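Iron-regulated transcriptional activator AFT2 (PDB 4LMG) activates iron-regulon genes of yeast when iron is low, binding CACCC-containing promoter elements through a WRKY-GCM1-type domain. Local coordinates at residues K27-Q32 and C73-R78; E20-L25 and I34-E39; L101-I106 and D110-F115. All coordinates share one frame; numbering follows the deposited sequence.

Interaction 1. Residues K27-Q32 and C73-R78; sequences KIFYPQ and CPFRIR. With ZN (zinc ion), chain I; nucleotides of chain H.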
loop_
_atom_site.group_PDB
_atom_site.type_symbol
_atom_site.label_atom_id
_atom_site.label_comp_id
_atom_site.label_asym_id
_atom_site.label_seq_id
_atom_site.Cartn_x
_atom_site.Cartn_y
_atom_site.Cartn_z
ATOM N N LYS A 27 4.283 -9.958 20.706
ATOM C CA LYS A 27 4.437 -10.388 22.087
ATOM C C LYS A 27 5.815 -10.992 22.309
ATOM O O LYS A 27 6.393 -10.855 23.384
ATOM C CB LYS A 27 3.357 -11.402 22.466
ATOM C CG LYS A 27 1.967 -10.807 22.616
ATOM C CD LYS A 27 0.949 -11.880 22.977
ATOM C CE LYS A 27 1.364 -12.631 24.229
ATOM N NZ LYS A 27 0.388 -13.697 24.583
ATOM N N ILE A 28 6.341 -11.648 21.282
ATOM C CA ILE A 28 7.615 -12.347 21.393
ATOM C C ILE A 28 8.812 -11.446 21.108
ATOM O O ILE A 28 9.831 -11.517 21.797
ATOM C CB ILE A 28 7.679 -13.555 20.436
ATOM C CG1 ILE A 28 6.571 -14.555 20.763
ATOM C CG2 ILE A 28 9.041 -14.224 20.517
ATOM C CD1 ILE A 28 6.547 -15.749 19.843
ATOM N N PHE A 29 8.693 -10.595 20.096
ATOM C CA PHE A 29 9.851 -9.832 19.640
ATOM C C PHE A 29 9.997 -8.433 20.236
ATOM O O PHE A 29 11.109 -7.913 20.335
ATOM C CB PHE A 29 9.914 -9.812 18.114
ATOM C CG PHE A 29 10.403 -11.102 17.532
ATOM C CD1 PHE A 29 11.761 -11.329 17.370
ATOM C CD2 PHE A 29 9.512 -12.104 17.187
ATOM C CE1 PHE A 29 12.219 -12.526 16.852
ATOM C CE2 PHE A 29 9.966 -13.304 16.669
ATOM C CZ PHE A 29 11.320 -13.512 16.500
ATOM N N TYR A 30 8.885 -7.830 20.640
ATOM C CA TYR A 30 8.939 -6.534 21.309
ATOM C C TYR A 30 9.902 -6.546 22.500
ATOM O O TYR A 30 10.728 -5.648 22.635
ATOM C CB TYR A 30 7.545 -6.083 21.751
ATOM C CG TYR A 30 6.878 -5.110 20.805
ATOM C CD1 TYR A 30 7.631 -4.292 19.972
ATOM C CD2 TYR A 30 5.495 -5.004 20.752
ATOM C CE1 TYR A 30 7.024 -3.397 19.111
ATOM C CE2 TYR A 30 4.879 -4.115 19.895
ATOM C CZ TYR A 30 5.647 -3.314 19.077
ATOM O OH TYR A 30 5.031 -2.425 18.224
ATOM N N PRO A 31 9.803 -7.566 23.368
ATOM C CA PRO A 31 10.725 -7.617 24.508
ATOM C C PRO A 31 12.185 -7.700 24.071
ATOM O O PRO A 31 13.070 -7.404 24.869
ATOM C CB PRO A 31 10.316 -8.904 25.232
ATOM C CG PRO A 31 8.888 -9.107 24.854
ATOM C CD PRO A 31 8.797 -8.641 23.427
ATOM N N GLN A 32 12.429 -8.087 22.822
ATOM C CA GLN A 32 13.792 -8.218 22.315
ATOM C C GLN A 32 14.274 -6.940 21.626
ATOM O O GLN A 32 15.326 -6.927 20.985
ATOM C CB GLN A 32 13.880 -9.391 21.339
ATOM C CG GLN A 32 13.396 -10.713 21.908
ATOM C CD GLN A 32 14.363 -11.307 22.912
ATOM O OE1 GLN A 32 15.542 -11.500 22.616
ATOM N NE2 GLN A 32 13.868 -11.599 24.111
ATOM N N CYS A 73 17.723 -3.348 7.124
ATOM C CA CYS A 73 17.939 -4.536 7.939
ATOM C C CYS A 73 17.449 -5.796 7.235
ATOM O O CYS A 73 16.323 -5.836 6.743
ATOM C CB CYS A 73 17.243 -4.388 9.290
ATOM S SG CYS A 73 17.516 -5.777 10.396
ATOM N N PRO A 74 18.296 -6.836 7.198
ATOM C CA PRO A 74 18.033 -8.093 6.489
ATOM C C PRO A 74 17.108 -9.042 7.252
ATOM O O PRO A 74 16.556 -9.963 6.651
ATOM C CB PRO A 74 19.426 -8.712 6.371
ATOM C CG PRO A 74 20.133 -8.233 7.594
ATOM C CD PRO A 74 19.622 -6.835 7.843
ATOM N N PHE A 75 16.955 -8.821 8.555
ATOM C CA PHE A 75 16.096 -9.657 9.392
ATOM C C PHE A 75 14.736 -9.895 8.740
ATOM O O PHE A 75 14.095 -8.958 8.262
ATOM C CB PHE A 75 15.913 -9.011 10.766
ATOM C CG PHE A 75 15.058 -9.811 11.711
ATOM C CD1 PHE A 75 13.715 -9.514 11.875
ATOM C CD2 PHE A 75 15.603 -10.850 12.452
ATOM C CE1 PHE A 75 12.928 -10.243 12.754
ATOM C CE2 PHE A 75 14.823 -11.581 13.329
ATOM C CZ PHE A 75 13.484 -11.278 13.481
ATOM N N ARG A 76 14.302 -11.153 8.720
ATOM C CA ARG A 76 13.020 -11.508 8.119
ATOM C C ARG A 76 12.316 -12.626 8.878
ATOM O O ARG A 76 12.942 -13.593 9.306
ATOM C CB ARG A 76 13.201 -11.929 6.658
ATOM C CG ARG A 76 13.515 -10.795 5.698
ATOM C CD ARG A 76 12.434 -9.728 5.726
ATOM N NE ARG A 76 12.636 -8.720 4.689
ATOM C CZ ARG A 76 13.537 -7.743 4.760
ATOM N NH1 ARG A 76 14.329 -7.642 5.820
ATOM N NH2 ARG A 76 13.647 -6.868 3.771
ATOM N N ILE A 77 11.007 -12.484 9.041
ATOM C CA ILE A 77 10.186 -13.565 9.568
ATOM C C ILE A 77 9.146 -13.944 8.523
ATOM O O ILE A 77 8.467 -13.079 7.966
ATOM C CB ILE A 77 9.478 -13.167 10.870
ATOM C CG1 ILE A 77 10.500 -12.762 11.934
ATOM C CG2 ILE A 77 8.617 -14.312 11.376
ATOM C CD1 ILE A 77 9.880 -12.429 13.268
ATOM N N ARG A 78 9.028 -15.236 8.247
ATOM C CA ARG A 78 8.084 -15.706 7.244
ATOM C C ARG A 78 7.136 -16.747 7.823
ATOM O O ARG A 78 7.563 -17.810 8.267
ATOM C CB ARG A 78 8.830 -16.271 6.034
ATOM C CG ARG A 78 7.942 -16.606 4.845
ATOM C CD ARG A 78 8.774 -16.745 3.581
ATOM N NE ARG A 78 7.975 -17.168 2.435
ATOM C CZ ARG A 78 7.861 -18.429 2.032
ATOM N NH1 ARG A 78 8.497 -19.395 2.683
ATOM N NH2 ARG A 78 7.112 -18.727 0.978
HETATM ZN ZN ZN I . 16.324 -5.417 12.291
ATOM O "O5'" DA H 1 11.395 -16.099 1.458
ATOM C "C5'" DA H 1 11.987 -14.914 1.985
ATOM C "C4'" DA H 1 11.050 -13.726 1.843
ATOM O "O4'" DA H 1 11.621 -12.578 2.516
ATOM C "C3'" DA H 1 10.815 -13.247 0.419
ATOM O "O3'" DA H 1 9.597 -12.515 0.347
ATOM C "C2'" DA H 1 12.021 -12.342 0.189
ATOM C "C1'" DA H 1 12.241 -11.728 1.569
ATOM N N9 DA H 1 13.650 -11.603 1.932
ATOM C C8 DA H 1 14.463 -12.582 2.434
ATOM N N7 DA H 1 15.689 -12.184 2.671
ATOM C C5 DA H 1 15.681 -10.849 2.300
ATOM C C6 DA H 1 16.681 -9.857 2.309
ATOM N N6 DA H 1 17.934 -10.077 2.724
ATOM N N1 DA H 1 16.341 -8.625 1.872
ATOM C C2 DA H 1 15.086 -8.410 1.458
ATOM N N3 DA H 1 14.062 -9.260 1.404
ATOM C C4 DA H 1 14.430 -10.474 1.842
#

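Interaction 2. Residues E20-L25 and I34-E39; sequences EIKPWL and IDIVIE. With nucleotides of chain G.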
loop_
_atom_site.group_PDB
_atom_site.type_symbol
_atom_site.label_atom_id
_atom_site.label_comp_id
_atom_site.label_asym_id
_atom_site.label_seq_id
_atom_site.Cartn_x
_atom_site.Cartn_y
_atom_site.Cartn_z
ATOM N N GLU A 20 -3.813 -12.807 12.581
ATOM C CA GLU A 20 -3.624 -13.160 13.985
ATOM C C GLU A 20 -2.147 -13.370 14.302
ATOM O O GLU A 20 -1.761 -13.510 15.463
ATOM C CB GLU A 20 -4.410 -14.428 14.320
ATOM C CG GLU A 20 -5.862 -14.381 13.876
ATOM C CD GLU A 20 -6.544 -15.730 13.964
ATOM O OE1 GLU A 20 -5.884 -16.702 14.385
ATOM O OE2 GLU A 20 -7.737 -15.818 13.608
ATOM N N ILE A 21 -1.321 -13.385 13.263
ATOM C CA ILE A 21 0.088 -13.728 13.417
ATOM C C ILE A 21 0.939 -12.571 13.941
ATOM O O ILE A 21 1.756 -12.757 14.843
ATOM C CB ILE A 21 0.677 -14.259 12.098
ATOM C CG1 ILE A 21 -0.169 -15.426 11.580
ATOM C CG2 ILE A 21 2.122 -14.683 12.291
ATOM C CD1 ILE A 21 0.339 -16.032 10.290
ATOM N N LYS A 22 0.745 -11.382 13.377
ATOM C CA LYS A 22 1.515 -10.208 13.782
ATOM C C LYS A 22 1.449 -9.936 15.290
ATOM O O LYS A 22 2.487 -9.770 15.933
ATOM C CB LYS A 22 1.092 -8.968 12.987
ATOM C CG LYS A 22 1.848 -7.703 13.375
ATOM C CD LYS A 22 1.415 -6.512 12.530
ATOM C CE LYS A 22 2.156 -5.246 12.932
ATOM N NZ LYS A 22 1.766 -4.081 12.092
ATOM N N PRO A 23 0.230 -9.893 15.859
ATOM C CA PRO A 23 0.068 -9.664 17.301
ATOM C C PRO A 23 0.818 -10.696 18.141
ATOM O O PRO A 23 1.368 -10.363 19.192
ATOM C CB PRO A 23 -1.440 -9.823 17.513
ATOM C CG PRO A 23 -2.043 -9.502 16.191
ATOM C CD PRO A 23 -1.069 -10.011 15.171
ATOM N N TRP A 24 0.836 -11.941 17.681
ATOM C CA TRP A 24 1.545 -12.994 18.392
ATOM C C TRP A 24 3.046 -12.750 18.334
ATOM O O TRP A 24 3.745 -12.863 19.340
ATOM C CB TRP A 24 1.200 -14.363 17.803
ATOM C CG TRP A 24 1.920 -15.495 18.464
ATOM C CD1 TRP A 24 1.698 -15.989 19.717
ATOM C CD2 TRP A 24 2.977 -16.282 17.905
ATOM N NE1 TRP A 24 2.553 -17.033 19.973
ATOM C CE2 TRP A 24 3.348 -17.233 18.875
ATOM C CE3 TRP A 24 3.646 -16.274 16.676
ATOM C CZ2 TRP A 24 4.359 -18.167 18.657
ATOM C CZ3 TRP A 24 4.647 -17.203 16.461
ATOM C CH2 TRP A 24 4.995 -18.135 17.447
ATOM N N LEU A 25 3.537 -12.399 17.151
ATOM C CA LEU A 25 4.958 -12.134 16.965
ATOM C C LEU A 25 5.427 -10.924 17.770
ATOM O O LEU A 25 6.563 -10.890 18.242
ATOM C CB LEU A 25 5.276 -11.956 15.479
ATOM C CG LEU A 25 5.255 -13.253 14.669
ATOM C CD1 LEU A 25 5.440 -12.979 13.187
ATOM C CD2 LEU A 25 6.333 -14.197 15.184
ATOM N N ILE A 34 12.780 -5.587 19.172
ATOM C CA ILE A 34 12.521 -5.788 17.752
ATOM C C ILE A 34 11.099 -5.373 17.410
ATOM O O ILE A 34 10.137 -5.897 17.973
ATOM C CB ILE A 34 12.752 -7.251 17.338
ATOM C CG1 ILE A 34 14.215 -7.634 17.564
ATOM C CG2 ILE A 34 12.365 -7.460 15.878
ATOM C CD1 ILE A 34 14.516 -9.097 17.320
ATOM N N ASP A 35 10.984 -4.425 16.483
ATOM C CA ASP A 35 9.704 -3.848 16.093
ATOM C C ASP A 35 9.292 -4.389 14.725
ATOM O O ASP A 35 9.772 -3.918 13.695
ATOM C CB ASP A 35 9.825 -2.321 16.043
ATOM C CG ASP A 35 8.488 -1.626 15.854
ATOM O OD1 ASP A 35 7.484 -2.308 15.557
ATOM O OD2 ASP A 35 8.444 -0.386 15.998
ATOM N N ILE A 36 8.404 -5.376 14.715
ATOM C CA ILE A 36 8.040 -6.048 13.472
ATOM C C ILE A 36 6.957 -5.315 12.684
ATOM O O ILE A 36 5.970 -4.844 13.248
ATOM C CB ILE A 36 7.557 -7.490 13.721
ATOM C CG1 ILE A 36 6.298 -7.481 14.589
ATOM C CG2 ILE A 36 8.659 -8.329 14.360
ATOM C CD1 ILE A 36 5.551 -8.787 14.590
ATOM N N VAL A 37 7.152 -5.226 11.374
ATOM C CA VAL A 37 6.105 -4.747 10.478
ATOM C C VAL A 37 5.858 -5.778 9.379
ATOM O O VAL A 37 6.684 -6.664 9.154
ATOM C CB VAL A 37 6.460 -3.386 9.843
ATOM C CG1 VAL A 37 6.503 -2.299 10.905
ATOM C CG2 VAL A 37 7.785 -3.469 9.100
ATOM N N ILE A 38 4.717 -5.666 8.707
ATOM C CA ILE A 38 4.402 -6.554 7.596
ATOM C C ILE A 38 4.986 -6.020 6.294
ATOM O O ILE A 38 4.662 -4.910 5.860
ATOM C CB ILE A 38 2.884 -6.733 7.414
ATOM C CG1 ILE A 38 2.241 -7.232 8.710
ATOM C CG2 ILE A 38 2.599 -7.698 6.267
ATOM C CD1 ILE A 38 0.728 -7.203 8.687
ATOM N N GLU A 39 5.861 -6.809 5.684
ATOM C CA GLU A 39 6.406 -6.466 4.381
ATOM C C GLU A 39 5.381 -6.805 3.314
ATOM O O GLU A 39 5.207 -6.069 2.340
ATOM C CB GLU A 39 7.691 -7.250 4.123
ATOM C CG GLU A 39 8.264 -7.063 2.730
ATOM C CD GLU A 39 9.600 -7.755 2.556
ATOM O OE1 GLU A 39 9.702 -8.954 2.888
ATOM O OE2 GLU A 39 10.553 -7.096 2.095
ATOM P P DC G 10 1.832 -2.763 8.932
ATOM O OP1 DC G 10 0.717 -2.488 9.862
ATOM O OP2 DC G 10 2.978 -3.577 9.390
ATOM O "O5'" DC G 10 1.244 -3.441 7.603
ATOM C "C5'" DC G 10 0.028 -2.966 7.044
ATOM C "C4'" DC G 10 -0.197 -3.515 5.642
ATOM O "O4'" DC G 10 0.604 -2.778 4.679
ATOM C "C3'" DC G 10 0.151 -4.997 5.437
ATOM O "O3'" DC G 10 -0.929 -5.675 4.823
ATOM C "C2'" DC G 10 1.320 -4.946 4.455
ATOM C "C1'" DC G 10 0.918 -3.708 3.666
ATOM N N1 DC G 10 1.975 -3.175 2.762
ATOM C C2 DC G 10 1.589 -2.553 1.571
ATOM O O2 DC G 10 0.384 -2.455 1.305
ATOM N N3 DC G 10 2.546 -2.072 0.743
ATOM C C4 DC G 10 3.834 -2.191 1.057
ATOM N N4 DC G 10 4.730 -1.693 0.194
ATOM C C5 DC G 10 4.253 -2.826 2.268
ATOM C C6 DC G 10 3.298 -3.298 3.080
ATOM P P DG G 9 7.822 0.109 6.959
ATOM O OP1 DG G 9 8.630 0.530 8.123
ATOM O OP2 DG G 9 8.385 -0.883 6.012
ATOM O "O5'" DG G 9 6.413 -0.427 7.481
ATOM C "C5'" DG G 9 5.601 0.475 8.223
ATOM C "C4'" DG G 9 4.125 0.211 7.987
ATOM O "O4'" DG G 9 3.710 0.781 6.715
ATOM C "C3'" DG G 9 3.727 -1.255 7.919
ATOM O "O3'" DG G 9 2.399 -1.356 8.412
ATOM C "C2'" DG G 9 3.816 -1.552 6.422
ATOM C "C1'" DG G 9 3.308 -0.241 5.821
ATOM N N9 DG G 9 3.854 0.118 4.510
ATOM C C8 DG G 9 5.169 0.090 4.115
ATOM N N7 DG G 9 5.354 0.484 2.885
ATOM C C5 DG G 9 4.081 0.810 2.436
ATOM C C6 DG G 9 3.652 1.300 1.179
ATOM O O6 DG G 9 4.337 1.555 0.177
ATOM N N1 DG G 9 2.274 1.494 1.140
ATOM C C2 DG G 9 1.421 1.245 2.192
ATOM N N2 DG G 9 0.121 1.491 1.973
ATOM N N3 DG G 9 1.808 0.786 3.375
ATOM C C4 DG G 9 3.148 0.591 3.425
#

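Interaction 3. Residues L101-I106 and D110-F115; sequences LRFDLI and DDYKKF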
loop_
_atom_site.group_PDB
_atom_site.type_symbol
_atom_site.label_atom_id
_atom_site.label_comp_id
_atom_site.label_asym_id
_atom_site.label_seq_id
_atom_site.Cartn_x
_atom_site.Cartn_y
_atom_site.Cartn_z
ATOM N N LEU A 101 19.057 -2.751 18.944
ATOM C CA LEU A 101 17.732 -3.150 19.395
ATOM C C LEU A 101 17.408 -2.467 20.718
ATOM O O LEU A 101 17.919 -2.853 21.771
ATOM C CB LEU A 101 17.657 -4.670 19.548
ATOM C CG LEU A 101 18.116 -5.489 18.340
ATOM C CD1 LEU A 101 17.852 -6.970 18.568
ATOM C CD2 LEU A 101 17.429 -5.014 17.069
ATOM N N ARG A 102 16.563 -1.445 20.657
ATOM C CA ARG A 102 16.222 -0.676 21.846
ATOM C C ARG A 102 14.727 -0.730 22.130
ATOM O O ARG A 102 13.915 -0.274 21.326
ATOM C CB ARG A 102 16.680 0.775 21.696
ATOM C CG ARG A 102 18.183 0.932 21.530
ATOM C CD ARG A 102 18.579 2.396 21.454
ATOM N NE ARG A 102 18.164 3.133 22.644
ATOM C CZ ARG A 102 18.324 4.442 22.806
ATOM N NH1 ARG A 102 18.892 5.164 21.849
ATOM N NH2 ARG A 102 17.917 5.029 23.922
ATOM N N PHE A 103 14.375 -1.291 23.281
ATOM C CA PHE A 103 12.981 -1.389 23.688
ATOM C C PHE A 103 12.440 -0.042 24.158
ATOM O O PHE A 103 11.269 0.274 23.944
ATOM C CB PHE A 103 12.818 -2.433 24.793
ATOM C CG PHE A 103 11.425 -2.516 25.344
ATOM C CD1 PHE A 103 11.126 -1.987 26.586
ATOM C CD2 PHE A 103 10.411 -3.109 24.611
ATOM C CE1 PHE A 103 9.843 -2.058 27.094
ATOM C CE2 PHE A 103 9.124 -3.182 25.113
ATOM C CZ PHE A 103 8.841 -2.657 26.357
ATOM N N ASP A 104 13.294 0.751 24.797
ATOM C CA ASP A 104 12.883 2.059 25.295
ATOM C C ASP A 104 12.320 2.948 24.184
ATOM O O ASP A 104 11.308 3.622 24.374
ATOM C CB ASP A 104 14.036 2.758 26.023
ATOM C CG ASP A 104 15.344 2.690 25.255
ATOM O OD1 ASP A 104 16.407 2.583 25.903
ATOM O OD2 ASP A 104 15.314 2.746 24.009
ATOM N N LEU A 105 12.975 2.941 23.027
ATOM C CA LEU A 105 12.526 3.740 21.895
ATOM C C LEU A 105 11.217 3.189 21.346
ATOM O O LEU A 105 10.342 3.941 20.916
ATOM C CB LEU A 105 13.590 3.757 20.800
ATOM C CG LEU A 105 14.965 4.290 21.208
ATOM C CD1 LEU A 105 15.951 4.171 20.057
ATOM C CD2 LEU A 105 14.862 5.733 21.686
ATOM N N ILE A 106 11.092 1.866 21.368
ATOM C CA ILE A 106 9.891 1.195 20.891
ATOM C C ILE A 106 8.641 1.623 21.658
ATOM O O ILE A 106 7.578 1.817 21.067
ATOM C CB ILE A 106 10.041 -0.339 20.975
ATOM C CG1 ILE A 106 10.944 -0.844 19.849
ATOM C CG2 ILE A 106 8.683 -1.011 20.900
ATOM C CD1 ILE A 106 11.051 -2.354 19.775
ATOM N N ASP A 110 3.607 4.615 18.154
ATOM C CA ASP A 110 2.157 4.481 18.109
ATOM C C ASP A 110 1.720 3.023 18.011
ATOM O O ASP A 110 0.679 2.641 18.546
ATOM C CB ASP A 110 1.587 5.281 16.936
ATOM C CG ASP A 110 0.107 5.028 16.720
ATOM O OD1 ASP A 110 -0.704 5.474 17.560
ATOM O OD2 ASP A 110 -0.242 4.392 15.703
ATOM N N ASP A 111 2.514 2.209 17.325
ATOM C CA ASP A 111 2.169 0.801 17.162
ATOM C C ASP A 111 2.315 0.018 18.463
ATOM O O ASP A 111 1.526 -0.884 18.738
ATOM C CB ASP A 111 2.976 0.159 16.030
ATOM C CG ASP A 111 2.314 0.338 14.675
ATOM O OD1 ASP A 111 1.085 0.130 14.582
ATOM O OD2 ASP A 111 3.016 0.691 13.704
ATOM N N TYR A 112 3.316 0.362 19.268
ATOM C CA TYR A 112 3.458 -0.277 20.569
ATOM C C TYR A 112 2.274 0.078 21.458
ATOM O O TYR A 112 1.686 -0.786 22.107
ATOM C CB TYR A 112 4.761 0.126 21.256
ATOM C CG TYR A 112 4.913 -0.503 22.624
ATOM C CD1 TYR A 112 5.265 -1.841 22.757
ATOM C CD2 TYR A 112 4.691 0.234 23.782
ATOM C CE1 TYR A 112 5.398 -2.427 24.001
ATOM C CE2 TYR A 112 4.824 -0.343 25.034
ATOM C CZ TYR A 112 5.178 -1.674 25.135
ATOM O OH TYR A 112 5.311 -2.258 26.373
ATOM N N LYS A 113 1.923 1.358 21.479
ATOM C CA LYS A 113 0.797 1.817 22.278
ATOM C C LYS A 113 -0.488 1.134 21.829
ATOM O O LYS A 113 -1.299 0.715 22.655
ATOM C CB LYS A 113 0.668 3.338 22.198
ATOM C CG LYS A 113 1.861 4.075 22.788
ATOM C CD LYS A 113 1.726 5.580 22.621
ATOM C CE LYS A 113 2.937 6.305 23.183
ATOM N NZ LYS A 113 3.099 6.064 24.644
ATOM N N LYS A 114 -0.664 1.014 20.518
ATOM C CA LYS A 114 -1.811 0.301 19.973
ATOM C C LYS A 114 -1.724 -1.182 20.321
ATOM O O LYS A 114 -2.736 -1.821 20.607
ATOM C CB LYS A 114 -1.900 0.490 18.458
ATOM C CG LYS A 114 -2.349 1.880 18.037
ATOM C CD LYS A 114 -2.458 1.999 16.527
ATOM C CE LYS A 114 -3.064 3.337 16.128
ATOM N NZ LYS A 114 -3.129 3.504 14.650
ATOM N N PHE A 115 -0.510 -1.721 20.292
ATOM C CA PHE A 115 -0.274 -3.109 20.684
ATOM C C PHE A 115 -0.673 -3.315 22.138
ATOM O O PHE A 115 -1.318 -4.303 22.486
ATOM C CB PHE A 115 1.198 -3.472 20.484
ATOM C CG PHE A 115 1.644 -4.678 21.266
ATOM C CD1 PHE A 115 1.375 -5.958 20.808
ATOM C CD2 PHE A 115 2.348 -4.532 22.452
ATOM C CE1 PHE A 115 1.791 -7.071 21.522
ATOM C CE2 PHE A 115 2.765 -5.639 23.169
ATOM C CZ PHE A 115 2.487 -6.911 22.703
#

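Interaction 1. Residues K27-Q32 and C73-R78
The Phe29 ring meets two side chains of 73-78, Phe75 and Ile77. Phe75 turns its edge toward the face of Phe29 in an offset edge-to-face pair. The ring planes stand at 63° and the centroids are 5.8 Å apart. The nearest atoms are Phe29 CE1 and Phe75 CZ, at 3.8 Å. Phe29 and Ile77 point at each other from opposite directions, and Ile77 CD1 lies over a face of the Phe29 ring. In this CH-pi contact Ile77 CD1 is 3.5 Å from Phe29 CE2. Phe75 CG lies anti to the backbone N (chi1 -179°), which carries the ring toward Phe29.

Across the strand, Arg76 faces the DNA, one guanidinium face over the adenine of DA1 of chain H. Two bonds fix its rotation. Arg76 NH1 meets Cys73 O on a lone pair at 2.8 Å, but Phe75 O from above its carbonyl plane. Cys73 SG binds the zinc ion at 2.3 Å, together with Cys50, His97 and His99. Phe75 also stacks on His97, so the aromatic pair borders the zinc site.

The contact packs the C-terminal part of helix 21-29 against strand 76-82 and the residue leading into it, with Val92 of strand 87-93 touching both rings.

Interaction 2. Residues E20-L25 and I34-E39
Helix 21-25 runs nearly antiparallel to strand 36-38, at 168° between their directions, and their axes come within 9.2 Å. The CA atoms of Lys22 and Ile38, and of Leu25 and Ile36, are the nearest pairs. The two segments belong to the WRKY-GCM1 fold, in which the helix packs on an antiparallel sheet and strand 36-42 forms one outer strand.

Ile36 sends CD1 into the helix. Its CG1 sits between the backbone N and the carbonyl carbon (chi1 62°), and this puts CD1 between Lys22 and Leu25. Ile36 CD1 lies 3.3 Å from Leu25 CB, closer than usual for two carbons. Ile36 CD1 also lies 3.5 Å from Lys22 O. The packing at this point is tight.

Lys22 slides past Ile36 in the opposite direction. Its chain is extended all the way from CB to NZ, so the aliphatic part passes across the strand, over Ile36 and Ile38, and the ammonium group reaches the DNA. Lys22 CD touches Ile38 CD1 at 4.0 Å, the two side chains crossing at a slant. Phe48 of strand 45-50 packs against both Lys22 and Leu25.

The helix and the strand meet at one phosphate, that of DC10 of chain G. Lys22 NZ comes within 2.9 Å of OP1 of DC10 and makes a weak hydrogen bond to its OP2. The positive charge of Lys22 probably helps to hold the phosphate. Ile38 CG2 rests on the sugar of DC10, and Val37 leans on the backbone of DG9 of chain G. Lys22, Ile38 and Glu39 are all known DNA-binding residues. The strand grips the phosphate with its backbone: Ile38 N donates to OP2 of DC10 at 2.8 Å, almost straight at 175°.

Interaction 3. Residues L101-I106 and D110-F115
Phe103 and Tyr112 meet as an offset edge-to-face pair. Phe103 turns its edge toward the face of Tyr112. The planes are almost perpendicular, at 89°, and the centroids are 5.7 Å apart. Phe103 CE2 lies 4.0 Å from Tyr112 CE1. The phenol oxygen lies near the plane of the Phe103 ring, with Tyr112 OH 3.6 Å from Phe103 CZ. No hydrogen bond joins the two segments.

Ile106 makes the second contact with Tyr112, crossing it at about a right angle. Ile106 CG2 packs on Tyr112 CD1 at 4.0 Å. The carbonyl oxygen also comes close, with Ile106 O 3.3 Å from Tyr112 CB. Tyr112 CG is anti to the backbone N (chi1 179°), and the ring therefore extends back along the short helix, past Ile106 to Phe103.

Outside this first shell, polar groups hold Tyr112 and the turn before it. Tyr112 OH hydrogen-bonds to Glu135, which holds the far end of the ring. Thr109 OG1 hydrogen-bonds to both Ile106 O and Tyr112 N, and so links the two helices at the turn. Each helix also has a local ion pair that takes no part in the contact: Arg102 with Asp104, whose hydrogen bonds are weak, and Lys114 with Asp110.

The contact is a corner between two helices joined by a short turn. It holds the short helix 103-106 against the first turn of helix 110-121. Helix 125-139 packs against both rings, through Leu134 and Ala138 on Phe103 and Phe131 on Tyr112. Tyr30, just after helix 21-29, adds an edge-to-face contact with Tyr112.

How the interactions relate
From the N terminus, helix 21-29 comes first and serves two contacts. Interaction 2 closes the short loop from this helix to strand 36-42. Interaction 1 starts further along the same helix and closes a longer loop, which takes in strands 36-42 and 45-50 and ends at strand 76-82. The two loops cross, because their segments alternate along the chain. They touch through Leu25 and Ile77 and through the weak ion pair of Glu39 with Arg76. Interaction 3 follows in series and closes a small turn between helices. Tyr30 packs on Phe103 and Ile106, and Ile34 on Leu101 and Ile106. Helices 103-106 and 110-121 are joined to the end of helix 21-29 and the loop leading into strand 36-42.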